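Local coordinates for alanine glyoxylate transaminase (Thermococcus litoralis, PDB 2ZC0), which probably catalyses the pyridoxal phosphate-dependent transfer of an amino group from alanine to glyoxylate, working as a homodimeric class I aminotransferase, at residues 78-83 with 282-287; 229-234 with 259-264; 312-317 with 385-390. All coordinates share one frame; numbering follows the deposited sequence.

Interaction 1: 78-83 with 282-287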
loop_
_atom_site.group_PDB
_atom_site.type_symbol
_atom_site.label_atom_id
_atom_site.label_comp_id
_atom_site.label_asym_id
_atom_site.label_seq_id
_atom_site.Cartn_x
_atom_site.Cartn_y
_atom_site.Cartn_z
ATOM N N PRO A 78 24.965 20.379 13.976
ATOM C CA PRO A 78 24.609 21.789 13.763
ATOM C C PRO A 78 25.650 22.619 13.001
ATOM O O PRO A 78 25.291 23.455 12.174
ATOM C CB PRO A 78 24.386 22.310 15.185
ATOM C CG PRO A 78 23.969 21.078 15.948
ATOM C CD PRO A 78 24.890 20.020 15.406
ATOM N N GLU A 79 26.933 22.400 13.283
ATOM C CA GLU A 79 27.986 23.161 12.612
ATOM C C GLU A 79 27.932 22.977 11.092
ATOM O O GLU A 79 28.030 23.945 10.346
ATOM C CB GLU A 79 29.381 22.740 13.115
ATOM C CG GLU A 79 29.542 22.644 14.634
ATOM C CD GLU A 79 28.729 21.513 15.239
ATOM O OE1 GLU A 79 28.645 20.439 14.607
ATOM O OE2 GLU A 79 28.182 21.692 16.344
ATOM N N LEU A 80 27.773 21.731 10.645
ATOM C CA LEU A 80 27.705 21.414 9.218
ATOM C C LEU A 80 26.496 22.090 8.567
ATOM O O LEU A 80 26.598 22.667 7.487
ATOM C CB LEU A 80 27.603 19.897 9.008
ATOM C CG LEU A 80 28.404 19.287 7.848
ATOM C CD1 LEU A 80 27.977 17.853 7.628
ATOM C CD2 LEU A 80 28.207 20.095 6.582
ATOM N N ARG A 81 25.345 22.005 9.225
ATOM C CA ARG A 81 24.141 22.618 8.697
ATOM C C ARG A 81 24.349 24.127 8.535
ATOM O O ARG A 81 23.936 24.711 7.534
ATOM C CB ARG A 81 22.944 22.320 9.617
ATOM C CG ARG A 81 22.290 20.937 9.390
ATOM C CD ARG A 81 21.830 20.314 10.710
ATOM N NE ARG A 81 21.145 21.294 11.548
ATOM C CZ ARG A 81 21.009 21.192 12.864
ATOM N NH1 ARG A 81 20.368 22.136 13.531
ATOM N NH2 ARG A 81 21.520 20.156 13.515
ATOM N N GLU A 82 25.007 24.753 9.508
ATOM C CA GLU A 82 25.266 26.189 9.427
ATOM C C GLU A 82 26.253 26.495 8.300
ATOM O O GLU A 82 26.033 27.414 7.510
ATOM C CB GLU A 82 25.794 26.713 10.770
ATOM C CG GLU A 82 24.734 26.734 11.862
ATOM C CD GLU A 82 25.301 26.968 13.254
ATOM O OE1 GLU A 82 24.498 27.133 14.201
ATOM O OE2 GLU A 82 26.543 26.978 13.406
ATOM N N GLU A 83 27.328 25.722 8.203
ATOM C CA GLU A 83 28.304 25.949 7.144
ATOM C C GLU A 83 27.703 25.749 5.755
ATOM O O GLU A 83 28.008 26.506 4.836
ATOM C CB GLU A 83 29.524 25.043 7.328
ATOM C CG GLU A 83 30.521 25.587 8.338
ATOM C CD GLU A 83 31.181 26.880 7.869
ATOM O OE1 GLU A 83 31.479 27.742 8.728
ATOM O OE2 GLU A 83 31.411 27.030 6.643
ATOM N N ILE A 282 32.363 10.895 10.473
ATOM C CA ILE A 282 33.626 11.280 9.865
ATOM C C ILE A 282 33.409 12.101 8.602
ATOM O O ILE A 282 34.084 13.101 8.390
ATOM C CB ILE A 282 34.483 10.071 9.476
ATOM C CG1 ILE A 282 33.669 9.129 8.601
ATOM C CG2 ILE A 282 35.011 9.382 10.724
ATOM C CD1 ILE A 282 34.461 7.963 8.111
ATOM N N SER A 283 32.467 11.691 7.762
ATOM C CA SER A 283 32.217 12.420 6.530
ATOM C C SER A 283 31.670 13.805 6.822
ATOM O O SER A 283 31.970 14.766 6.109
ATOM C CB SER A 283 31.232 11.662 5.645
ATOM O OG SER A 283 31.696 10.353 5.372
ATOM N N GLN A 284 30.869 13.913 7.875
ATOM C CA GLN A 284 30.287 15.201 8.221
ATOM C C GLN A 284 31.372 16.155 8.725
ATOM O O GLN A 284 31.446 17.307 8.302
ATOM C CB GLN A 284 29.193 15.033 9.286
ATOM C CG GLN A 284 27.944 14.266 8.829
ATOM C CD GLN A 284 26.837 14.326 9.863
ATOM O OE1 GLN A 284 26.372 13.290 10.366
ATOM N NE2 GLN A 284 26.405 15.543 10.194
ATOM N N TYR A 285 32.218 15.669 9.624
ATOM C CA TYR A 285 33.287 16.490 10.170
ATOM C C TYR A 285 34.322 16.844 9.098
ATOM O O TYR A 285 34.794 17.980 9.042
ATOM C CB TYR A 285 33.925 15.782 11.371
ATOM C CG TYR A 285 33.178 16.059 12.659
ATOM C CD1 TYR A 285 33.143 17.344 13.191
ATOM C CD2 TYR A 285 32.469 15.053 13.319
ATOM C CE1 TYR A 285 32.423 17.633 14.342
ATOM C CE2 TYR A 285 31.739 15.330 14.478
ATOM C CZ TYR A 285 31.722 16.629 14.979
ATOM O OH TYR A 285 30.990 16.939 16.106
ATOM N N ILE A 286 34.651 15.881 8.240
ATOM C CA ILE A 286 35.593 16.132 7.157
ATOM C C ILE A 286 35.046 17.275 6.295
ATOM O O ILE A 286 35.785 18.184 5.905
ATOM C CB ILE A 286 35.786 14.890 6.257
ATOM C CG1 ILE A 286 36.619 13.824 6.975
ATOM C CG2 ILE A 286 36.484 15.288 4.956
ATOM C CD1 ILE A 286 36.926 12.617 6.099
ATOM N N ALA A 287 33.749 17.214 5.999
ATOM C CA ALA A 287 33.069 18.224 5.186
ATOM C C ALA A 287 32.986 19.567 5.901
ATOM O O ALA A 287 33.003 20.623 5.265
ATOM C CB ALA A 287 31.654 17.745 4.828
#
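Leu80 and Gln284 mark the close approach of two helices, 78-91 and 281-292, with their CA atoms 6.8 Å apart. Both segments are regular helix, and their backbone bonds, such as Glu83 N to Glu79 O, run within each helix; the join is packing, mostly of side chains. Leu80 points at the other helix and crosses the side chain of Gln284 at about a right angle. Its CD1 methyl does most of the work, resting 3.5 Å from Gln284 CB, while Leu80 CG sits 3.7 Å from the Gln284 carbonyl O. The backbone puts Gln284 CB against that methyl, and with CG anti to the carbonyl carbon (chi1 -66°) the next methylene lies alongside it too, Gln284 CG 3.8 Å from Leu80 CD1. The first torsion of Leu80, -140°, is away from a staggered position, which may reflect tight packing. At the margin, the ring end of Tyr285 swings back toward the first helix, but Tyr285 OH stays 4.5 Å from Glu79 OE1, too far to bond, and is instead hydrogen-bonded to Lys67. Helix 51-64 packs against Tyr285 and Ile286; Ile282 packs on Ser283 of the second subunit, and Ser283 on its Ile282. The join is therefore essentially apolar, held by methyl and methylene packing; Glu79 OE1 is buried with no partner in the model, which could favour its protonated form.

Interaction 2: 229-234 with 259-264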
loop_
_atom_site.group_PDB
_atom_site.type_symbol
_atom_site.label_atom_id
_atom_site.label_comp_id
_atom_site.label_asym_id
_atom_site.label_seq_id
_atom_site.Cartn_x
_atom_site.Cartn_y
_atom_site.Cartn_z
ATOM N N PRO A 229 19.358 28.310 -8.898
ATOM C CA PRO A 229 18.468 27.178 -8.633
ATOM C C PRO A 229 17.028 27.653 -8.596
ATOM O O PRO A 229 16.761 28.824 -8.322
ATOM C CB PRO A 229 18.930 26.699 -7.266
ATOM C CG PRO A 229 20.394 27.009 -7.277
ATOM C CD PRO A 229 20.437 28.380 -7.894
ATOM N N LEU A 230 16.099 26.747 -8.882
ATOM C CA LEU A 230 14.682 27.089 -8.829
ATOM C C LEU A 230 14.358 27.485 -7.391
ATOM O O LEU A 230 13.518 28.346 -7.148
ATOM C CB LEU A 230 13.828 25.893 -9.229
ATOM C CG LEU A 230 14.056 25.238 -10.594
ATOM C CD1 LEU A 230 13.419 23.854 -10.610
ATOM C CD2 LEU A 230 13.458 26.120 -11.700
ATOM N N LYS A 231 15.035 26.868 -6.432
ATOM C CA LYS A 231 14.767 27.178 -5.040
ATOM C C LYS A 231 15.030 28.641 -4.692
ATOM O O LYS A 231 14.377 29.196 -3.803
ATOM C CB LYS A 231 15.586 26.273 -4.116
ATOM C CG LYS A 231 15.181 26.394 -2.654
ATOM C CD LYS A 231 13.701 26.115 -2.499
ATOM C CE LYS A 231 13.251 26.144 -1.045
ATOM N NZ LYS A 231 11.755 26.049 -0.983
ATOM N N ALA A 232 15.974 29.271 -5.390
ATOM C CA ALA A 232 16.304 30.675 -5.135
ATOM C C ALA A 232 15.202 31.574 -5.686
ATOM O O ALA A 232 15.131 32.764 -5.374
ATOM C CB ALA A 232 17.643 31.024 -5.773
ATOM N N LEU A 233 14.337 30.985 -6.504
ATOM C CA LEU A 233 13.210 31.692 -7.110
ATOM C C LEU A 233 11.896 31.186 -6.508
ATOM O O LEU A 233 10.809 31.571 -6.953
ATOM C CB LEU A 233 13.196 31.436 -8.621
ATOM C CG LEU A 233 14.054 32.251 -9.603
ATOM C CD1 LEU A 233 15.251 32.900 -8.912
ATOM C CD2 LEU A 233 14.492 31.325 -10.729
ATOM N N ASP A 234 11.994 30.350 -5.478
ATOM C CA ASP A 234 10.805 29.753 -4.863
ATOM C C ASP A 234 10.087 30.604 -3.807
ATOM O O ASP A 234 10.155 30.318 -2.603
ATOM C CB ASP A 234 11.181 28.398 -4.257
ATOM C CG ASP A 234 9.977 27.585 -3.877
ATOM O OD1 ASP A 234 10.113 26.729 -2.989
ATOM O OD2 ASP A 234 8.900 27.787 -4.468
ATOM N N ILE A 259 16.354 19.993 1.591
ATOM C CA ILE A 259 15.995 21.337 1.999
ATOM C C ILE A 259 14.508 21.333 1.730
ATOM O O ILE A 259 14.082 21.232 0.579
ATOM C CB ILE A 259 16.640 22.453 1.147
ATOM C CG1 ILE A 259 18.158 22.495 1.333
ATOM C CG2 ILE A 259 16.069 23.804 1.589
ATOM C CD1 ILE A 259 18.822 23.596 0.467
ATOM N N ALA A 260 13.737 21.391 2.809
ATOM C CA ALA A 260 12.288 21.388 2.763
ATOM C C ALA A 260 11.792 22.262 3.911
ATOM O O ALA A 260 12.585 22.773 4.714
ATOM C CB ALA A 260 11.759 19.963 2.923
ATOM N N GLU A 261 10.477 22.411 4.003
ATOM C CA GLU A 261 9.888 23.249 5.032
ATOM C C GLU A 261 8.611 22.662 5.559
ATOM O O GLU A 261 8.106 21.686 5.028
ATOM C CB GLU A 261 9.595 24.646 4.470
ATOM C CG GLU A 261 10.836 25.488 4.241
ATOM C CD GLU A 261 10.872 26.100 2.853
ATOM O OE1 GLU A 261 9.942 26.865 2.501
ATOM O OE2 GLU A 261 11.836 25.806 2.113
ATOM N N GLY A 262 8.106 23.270 6.626
ATOM C CA GLY A 262 6.864 22.831 7.231
ATOM C C GLY A 262 6.731 21.365 7.586
ATOM O O GLY A 262 7.663 20.731 8.051
ATOM N N GLU A 263 5.539 20.837 7.356
ATOM C CA GLU A 263 5.227 19.461 7.672
ATOM C C GLU A 263 6.082 18.437 6.930
ATOM O O GLU A 263 6.374 17.370 7.465
ATOM C CB GLU A 263 3.739 19.217 7.424
ATOM C CG GLU A 263 2.788 20.066 8.305
ATOM C CD GLU A 263 2.762 21.558 7.937
ATOM O OE1 GLU A 263 2.826 21.898 6.732
ATOM O OE2 GLU A 263 2.658 22.395 8.861
ATOM N N ILE A 264 6.482 18.742 5.699
ATOM C CA ILE A 264 7.329 17.815 4.951
ATOM C C ILE A 264 8.651 17.667 5.698
ATOM O O ILE A 264 9.094 16.547 5.969
ATOM C CB ILE A 264 7.574 18.308 3.501
ATOM C CG1 ILE A 264 6.296 18.132 2.684
ATOM C CG2 ILE A 264 8.712 17.529 2.853
ATOM C CD1 ILE A 264 6.363 18.756 1.318
#
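Lys231 reaches across to Glu261 from a short 3-10 segment. CB points toward 259-264, and CG stands anti to the backbone N (chi1 -171°). A bend at chi2 (56°) redirects the chain, which then runs extended to its end. CD passes 3.7 Å from Asp234 OD1, an oxygen of its own segment. CE lies 3.5 Å from Glu261 OE2, with Ile259 CG2 only loosely near at 4.5 Å. At the tip, NZ makes a 2.7 Å salt bridge to Asp234 OD1, using that oxygen's anti lone pair, and a longer one of 3.1 Å to Glu261 OE2, met on the syn side 18° out of the carboxylate plane. Glu261 comes from the opposite direction, bent at chi2. NZ also donates to Val239 O, while Asp234 accepts from the backbone N of Val239 and of Arg238, which fixes its carboxylate. Tyr3 of the second subunit packs on Glu261. With three acceptors round one ammonium group, the lysine joins the approach to strand 239-244 to the exit from strand 256-259; its positive charge probably eases the repulsion between two carboxylates whose nearer oxygens, Asp234 OD1 and Glu261 OE2, are 5.5 Å apart.

Interaction 3: 312-317 with 385-390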
loop_
_atom_site.group_PDB
_atom_site.type_symbol
_atom_site.label_atom_id
_atom_site.label_comp_id
_atom_site.label_asym_id
_atom_site.label_seq_id
_atom_site.Cartn_x
_atom_site.Cartn_y
_atom_site.Cartn_z
ATOM N N ARG A 312 36.200 18.151 -20.090
ATOM C CA ARG A 312 34.946 18.406 -20.783
ATOM C C ARG A 312 35.246 18.843 -22.220
ATOM O O ARG A 312 34.619 18.365 -23.168
ATOM C CB ARG A 312 34.162 19.502 -20.045
ATOM C CG ARG A 312 32.736 19.769 -20.548
ATOM C CD ARG A 312 32.714 20.508 -21.886
ATOM N NE ARG A 312 33.434 21.781 -21.838
ATOM C CZ ARG A 312 32.905 22.953 -21.488
ATOM N NH1 ARG A 312 31.625 23.044 -21.145
ATOM N NH2 ARG A 312 33.665 24.044 -21.485
ATOM N N ASP A 313 36.208 19.749 -22.374
ATOM C CA ASP A 313 36.577 20.242 -23.699
ATOM C C ASP A 313 37.294 19.165 -24.506
ATOM O O ASP A 313 37.045 19.012 -25.699
ATOM C CB ASP A 313 37.473 21.478 -23.582
ATOM C CG ASP A 313 36.838 22.578 -22.770
ATOM O OD1 ASP A 313 35.633 22.845 -22.965
ATOM O OD2 ASP A 313 37.540 23.187 -21.941
ATOM N N ILE A 314 38.178 18.423 -23.842
ATOM C CA ILE A 314 38.932 17.346 -24.477
ATOM C C ILE A 314 38.020 16.265 -25.047
ATOM O O ILE A 314 38.237 15.803 -26.167
ATOM C CB ILE A 314 39.944 16.699 -23.481
ATOM C CG1 ILE A 314 41.077 17.679 -23.165
ATOM C CG2 ILE A 314 40.540 15.433 -24.071
ATOM C CD1 ILE A 314 42.091 17.147 -22.163
ATOM N N MET A 315 36.995 15.857 -24.299
ATOM C CA MET A 315 36.089 14.821 -24.801
ATOM C C MET A 315 35.278 15.353 -25.972
ATOM O O MET A 315 35.011 14.630 -26.929
ATOM C CB MET A 315 35.142 14.316 -23.709
ATOM C CG MET A 315 34.153 13.265 -24.236
ATOM S SD MET A 315 33.216 12.363 -22.977
ATOM C CE MET A 315 34.478 11.266 -22.362
ATOM N N LEU A 316 34.880 16.619 -25.891
ATOM C CA LEU A 316 34.122 17.232 -26.973
ATOM C C LEU A 316 35.029 17.426 -28.187
ATOM O O LEU A 316 34.579 17.278 -29.321
ATOM C CB LEU A 316 33.545 18.576 -26.531
ATOM C CG LEU A 316 32.430 18.486 -25.489
ATOM C CD1 LEU A 316 31.889 19.882 -25.232
ATOM C CD2 LEU A 316 31.319 17.564 -25.981
ATOM N N LYS A 317 36.303 17.752 -27.947
ATOM C CA LYS A 317 37.263 17.933 -29.039
ATOM C C LYS A 317 37.447 16.609 -29.772
ATOM O O LYS A 317 37.400 16.548 -30.995
ATOM C CB LYS A 317 38.646 18.365 -28.526
ATOM C CG LYS A 317 38.872 19.859 -28.336
ATOM C CD LYS A 317 40.386 20.158 -28.323
ATOM C CE LYS A 317 40.759 21.264 -27.336
ATOM N NZ LYS A 317 40.585 20.844 -25.911
ATOM N N PRO A 385 37.783 9.361 -16.101
ATOM C CA PRO A 385 38.937 9.037 -16.950
ATOM C C PRO A 385 39.964 10.172 -17.011
ATOM O O PRO A 385 39.606 11.348 -16.979
ATOM C CB PRO A 385 38.296 8.743 -18.300
ATOM C CG PRO A 385 37.075 9.613 -18.285
ATOM C CD PRO A 385 36.542 9.401 -16.893
ATOM N N SER A 386 41.240 9.809 -17.071
ATOM C CA SER A 386 42.326 10.786 -17.134
ATOM C C SER A 386 42.277 11.604 -18.428
ATOM O O SER A 386 41.601 11.224 -19.384
ATOM C CB SER A 386 43.676 10.066 -17.069
ATOM O OG SER A 386 43.859 9.252 -18.218
ATOM N N LYS A 387 42.998 12.725 -18.446
ATOM C CA LYS A 387 43.072 13.577 -19.635
ATOM C C LYS A 387 43.505 12.731 -20.830
ATOM O O LYS A 387 42.994 12.880 -21.937
ATOM C CB LYS A 387 44.098 14.695 -19.422
ATOM C CG LYS A 387 43.501 16.039 -19.039
ATOM C CD LYS A 387 44.585 17.040 -18.662
ATOM C CE LYS A 387 45.503 17.361 -19.835
ATOM N NZ LYS A 387 44.829 18.183 -20.879
ATOM N N GLU A 388 44.444 11.830 -20.561
ATOM C CA GLU A 388 45.029 10.918 -21.540
ATOM C C GLU A 388 44.057 9.832 -22.038
ATOM O O GLU A 388 43.942 9.605 -23.245
ATOM C CB GLU A 388 46.267 10.271 -20.898
ATOM C CG GLU A 388 47.416 9.887 -21.831
ATOM C CD GLU A 388 47.221 8.543 -22.509
ATOM O OE1 GLU A 388 46.736 7.596 -21.843
ATOM O OE2 GLU A 388 47.571 8.431 -23.706
ATOM N N GLU A 389 43.368 9.170 -21.107
ATOM C CA GLU A 389 42.429 8.095 -21.440
ATOM C C GLU A 389 41.245 8.515 -22.305
ATOM O O GLU A 389 40.788 7.751 -23.157
ATOM C CB GLU A 389 41.885 7.444 -20.164
ATOM C CG GLU A 389 42.889 6.626 -19.373
ATOM C CD GLU A 389 42.266 5.965 -18.148
ATOM O OE1 GLU A 389 41.756 6.693 -17.265
ATOM O OE2 GLU A 389 42.284 4.716 -18.067
ATOM N N ILE A 390 40.738 9.722 -22.082
ATOM C CA ILE A 390 39.589 10.192 -22.845
ATOM C C ILE A 390 39.748 10.077 -24.367
ATOM O O ILE A 390 38.931 9.443 -25.024
ATOM C CB ILE A 390 39.229 11.641 -22.456
ATOM C CG1 ILE A 390 38.813 11.680 -20.987
ATOM C CG2 ILE A 390 38.114 12.162 -23.339
ATOM C CD1 ILE A 390 38.508 13.073 -20.466
#
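Glu389 OE1, one residue before the Ile390 that packs on Met315, is gripped by three groups: Ser386 N donates to its anti lone pair over 3.2 Å in a nearly straight bond (173°), Ser386 OG adds a weak one, and Arg384 forms a salt bridge. In return Glu389 N donates to Ser386 OG at 2.9 Å, completing a capping box where the chain turns into helix 389-404. That turn presents Ile390 to the helix carrying 312-317. Ile390 CG2, anti to its backbone N, presses against Met315 at 3.6 Å from CA and 3.7 Å from CB, and Met315 CE, folded over by the bend at chi3 (-75°), touches the same methyl. The CG2 methyls of Ile314 and Ile390 meet at 4.1 Å. Beyond them, Ile314 CD1 lies 3.6 Å from Lys387 CG, where the two side chains cross at about a right angle, the lysine curled by its last two torsions; Lys387 NZ is paired with Glu310. On the first helix, Arg312 holds Asp313 OD1 side-on through NE and NH2, both 2.7 Å away, both bonds markedly bent, with the NE one coming from above the carboxylate plane; NH2 also bridges to Glu223. The contact thus sets the start of helix 389-404 against the C-terminal half of helix 295-322, with Phe382, just after strand 377-381, touching Met315 and Ile394 extending the apolar seam.

Interactions 1 and 2 are the nearer pair, with centres 21 Å apart and nearest atoms about 9 Å apart; interaction 2 is nested within the chain loop that interaction 1 closes, and both touch the second subunit. Interaction 3 follows later in the sequence, its centre 33 Å from that of interaction 1 and 36 Å from that of interaction 2, with the chain's centre between it and interaction 2. Helices 281-292 and 295-322, consecutive in the chain, serve interactions 1 and 3 respectively. All three lie away from the cofactor pocket; in interaction 1 the Gln284 side chain is about 12 Å from a bound pyridoxamine phosphate.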